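Local coordinates for BAG family molecular chaperone regulator 1 (Arabidopsis thaliana, PDB 4HWC), which probably acts as a co-chaperone that binds the ATPase domain of HSP70/HSC70 chaperones and regulates programmed cell death and stress responses, at residues Ser24-Val29 and Glu80-Leu85. Sequence-based numbering, arbitrary orientation.
Sequences SAFEMV and ETLDAL
F26 meets L82 and L85 at two separate places, and these apolar touches form the tight part of the contact. CD2 of the F26 ring lies 3.7 Å from CD2 of L82, so the methyl reaches the ring at its edge, in the ring plane. Nearer the backbone, F26 CB rests 3.8 Å from L85 CD1. With CG of F26 beside its own backbone N (chi1 -74°), the ring extends toward helix 38-55, where it touches V44, while L82 packs on I45 and L48 of that helix. The contact joins the first and third helices of the three-helix bundle that forms the BAG domain, with L82 and L85 on its buried side: helices 5-31 and 62-88 run in the same general direction, and the short segments here cross at 29° with axes 10.8 Å apart. Toward solvent the packing is looser. The exposed E27, extended beyond CG, crosses L85 and T81 at about a right angle; its CG stands 4.1 Å from L85 CD1, and its carboxylate finds no polar partner across the contact, OE2 coming within 3.6 Å of the methyl T81 CG2. T81 turns this methyl toward E27, whereas its OG1 hydrogen-bonds to the backbone O of N77, one turn earlier in its own helix.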
ATOM      1  N   SER A  24       3.391  -8.620   2.616  1.00 16.52           N
ATOM      2  CA  SER A  24       4.274  -9.490   3.385  1.00 18.02           C
ATOM      3  C   SER A  24       3.940 -10.962   3.136  1.00 15.58           C
ATOM      4  O   SER A  24       4.834 -11.795   3.040  1.00 16.54           O
ATOM      5  CB  SER A  24       4.155  -9.163   4.883  1.00 22.23           C
ATOM      6  OG  SER A  24       4.976 -10.016   5.659  1.00 32.55           O
ATOM      7  N   ALA A  25       2.653 -11.284   3.034  1.00 12.36           N
ATOM      8  CA  ALA A  25       2.242 -12.666   2.779  1.00 15.92           C
ATOM      9  C   ALA A  25       2.743 -13.126   1.411  1.00 13.83           C
ATOM     10  O   ALA A  25       3.242 -14.239   1.262  1.00 12.49           O
ATOM     11  CB  ALA A  25       0.730 -12.781   2.845  1.00 13.91           C
ATOM     12  N   PHE A  26       2.609 -12.257   0.413  1.00 12.00           N
ATOM     13  CA  PHE A  26       3.052 -12.569  -0.941  1.00 13.78           C
ATOM     14  C   PHE A  26       4.556 -12.803  -0.962  1.00 11.41           C
ATOM     15  O   PHE A  26       5.055 -13.684  -1.668  1.00 11.59           O
ATOM     16  CB  PHE A  26       2.711 -11.420  -1.906  1.00 13.95           C
ATOM     17  CG  PHE A  26       1.250 -11.327  -2.269  1.00 14.80           C
ATOM     18  CD1 PHE A  26       0.394 -12.410  -2.082  1.00 16.98           C
ATOM     19  CD2 PHE A  26       0.738 -10.157  -2.835  1.00 18.12           C
ATOM     20  CE1 PHE A  26      -0.951 -12.334  -2.452  1.00 22.32           C
ATOM     21  CE2 PHE A  26      -0.606 -10.070  -3.211  1.00 20.00           C
ATOM     22  CZ  PHE A  26      -1.452 -11.162  -3.018  1.00 21.15           C
ATOM     23  N   GLU A  27       5.286 -11.998  -0.199  1.00 10.20           N
ATOM     24  CA  GLU A  27       6.729 -12.154  -0.144  1.00 14.71           C
ATOM     25  C   GLU A  27       7.126 -13.507   0.451  1.00 17.08           C
ATOM     26  O   GLU A  27       8.021 -14.178  -0.065  1.00 15.12           O
ATOM     27  CB  GLU A  27       7.343 -11.015   0.670  1.00 17.44           C
ATOM     28  CG  GLU A  27       7.327  -9.673  -0.065  1.00 15.49           C
ATOM     29  CD  GLU A  27       7.937  -8.553   0.756  1.00 21.81           C
ATOM     30  OE1 GLU A  27       7.347  -8.184   1.793  1.00 25.22           O
ATOM     31  OE2 GLU A  27       9.011  -8.046   0.368  1.00 23.20           O
ATOM     32  N   MET A  28       6.456 -13.904   1.530  1.00 14.85           N
ATOM     33  CA  MET A  28       6.747 -15.181   2.188  1.00 15.38           C
ATOM     34  C   MET A  28       6.456 -16.362   1.261  1.00 14.74           C
ATOM     35  O   MET A  28       7.248 -17.299   1.169  1.00 18.25           O
ATOM     36  CB  MET A  28       5.924 -15.318   3.471  1.00 18.20           C
ATOM     37  CG  MET A  28       6.221 -16.593   4.262  1.00 20.43           C
ATOM     38  SD  MET A  28       7.975 -16.774   4.696  1.00 26.91           S
ATOM     39  CE  MET A  28       8.115 -15.566   6.013  1.00 27.94           C
ATOM     40  N   VAL A  29       5.312 -16.318   0.590  1.00 11.75           N
ATOM     41  CA  VAL A  29       4.946 -17.368  -0.350  1.00 12.37           C
ATOM     42  C   VAL A  29       6.079 -17.519  -1.364  1.00 16.71           C
ATOM     43  O   VAL A  29       6.558 -18.627  -1.615  1.00 15.68           O
ATOM     44  CB  VAL A  29       3.636 -17.015  -1.100  1.00 13.36           C
ATOM     45  CG1 VAL A  29       3.431 -17.947  -2.299  1.00 17.04           C
ATOM     46  CG2 VAL A  29       2.451 -17.124  -0.150  1.00 11.38           C
ATOM     47  N   GLU A  80       5.816  -0.648  -5.323  1.00 25.49           N
ATOM     48  CA  GLU A  80       7.139  -0.915  -5.879  1.00 25.72           C
ATOM     49  C   GLU A  80       7.521  -2.368  -5.598  1.00 27.80           C
ATOM     50  O   GLU A  80       8.040  -3.070  -6.462  1.00 29.02           O
ATOM     51  CB  GLU A  80       8.158   0.028  -5.237  1.00 29.87           C
ATOM     52  CG  GLU A  80       9.593  -0.153  -5.703  1.00 29.51           C
ATOM     53  CD  GLU A  80      10.528   0.843  -5.036  1.00 29.66           C
ATOM     54  OE1 GLU A  80      11.637   1.060  -5.555  1.00 29.44           O
ATOM     55  OE2 GLU A  80      10.148   1.411  -3.985  1.00 30.05           O
ATOM     56  N   THR A  81       7.261  -2.809  -4.373  1.00 16.45           N
ATOM     57  CA  THR A  81       7.553  -4.181  -3.971  1.00 13.55           C
ATOM     58  C   THR A  81       6.701  -5.162  -4.775  1.00 15.98           C
ATOM     59  O   THR A  81       7.198  -6.190  -5.246  1.00 17.21           O
ATOM     60  CB  THR A  81       7.278  -4.363  -2.466  1.00 15.45           C
ATOM     61  OG1 THR A  81       8.191  -3.545  -1.722  1.00 14.14           O
ATOM     62  CG2 THR A  81       7.448  -5.820  -2.044  1.00 18.93           C
ATOM     63  N   LEU A  82       5.420  -4.845  -4.942  1.00 13.55           N
ATOM     64  CA  LEU A  82       4.517  -5.717  -5.687  1.00 13.47           C
ATOM     65  C   LEU A  82       4.859  -5.787  -7.174  1.00 20.58           C
ATOM     66  O   LEU A  82       4.716  -6.842  -7.799  1.00 17.99           O
ATOM     67  CB  LEU A  82       3.070  -5.259  -5.522  1.00 15.48           C
ATOM     68  CG  LEU A  82       2.401  -5.445  -4.156  1.00 15.99           C
ATOM     69  CD1 LEU A  82       0.999  -4.852  -4.200  1.00 20.69           C
ATOM     70  CD2 LEU A  82       2.331  -6.922  -3.807  1.00 22.96           C
ATOM     71  N   ASP A  83       5.287  -4.667  -7.750  1.00 18.94           N
ATOM     72  CA  ASP A  83       5.652  -4.663  -9.160  1.00 24.52           C
ATOM     73  C   ASP A  83       6.862  -5.560  -9.376  1.00 25.86           C
ATOM     74  O   ASP A  83       6.960  -6.254 -10.389  1.00 26.50           O
ATOM     75  CB  ASP A  83       5.976  -3.249  -9.647  1.00 25.17           C
ATOM     76  CG  ASP A  83       4.736  -2.399  -9.837  1.00 25.26           C
ATOM     77  OD1 ASP A  83       3.670  -2.972 -10.145  1.00 27.73           O
ATOM     78  OD2 ASP A  83       4.828  -1.163  -9.697  1.00 33.52           O
ATOM     79  N   ALA A  84       7.783  -5.543  -8.418  1.00 22.90           N
ATOM     80  CA  ALA A  84       8.983  -6.368  -8.503  1.00 28.13           C
ATOM     81  C   ALA A  84       8.624  -7.849  -8.409  1.00 33.48           C
ATOM     82  O   ALA A  84       9.247  -8.687  -9.061  1.00 37.32           O
ATOM     83  CB  ALA A  84       9.961  -5.989  -7.396  1.00 26.55           C
ATOM     84  N   LEU A  85       7.620  -8.170  -7.595  1.00 30.50           N
ATOM     85  CA  LEU A  85       7.183  -9.554  -7.438  1.00 29.41           C
ATOM     86  C   LEU A  85       6.513 -10.044  -8.705  1.00 36.19           C
ATOM     87  O   LEU A  85       6.739 -11.171  -9.139  1.00 39.97           O
ATOM     88  CB  LEU A  85       6.199  -9.694  -6.267  1.00 30.60           C
ATOM     89  CG  LEU A  85       6.788  -9.791  -4.858  1.00 27.71           C
ATOM     90  CD1 LEU A  85       5.661  -9.886  -3.834  1.00 26.41           C
ATOM     91  CD2 LEU A  85       7.691 -11.008  -4.762  1.00 28.19           C
TER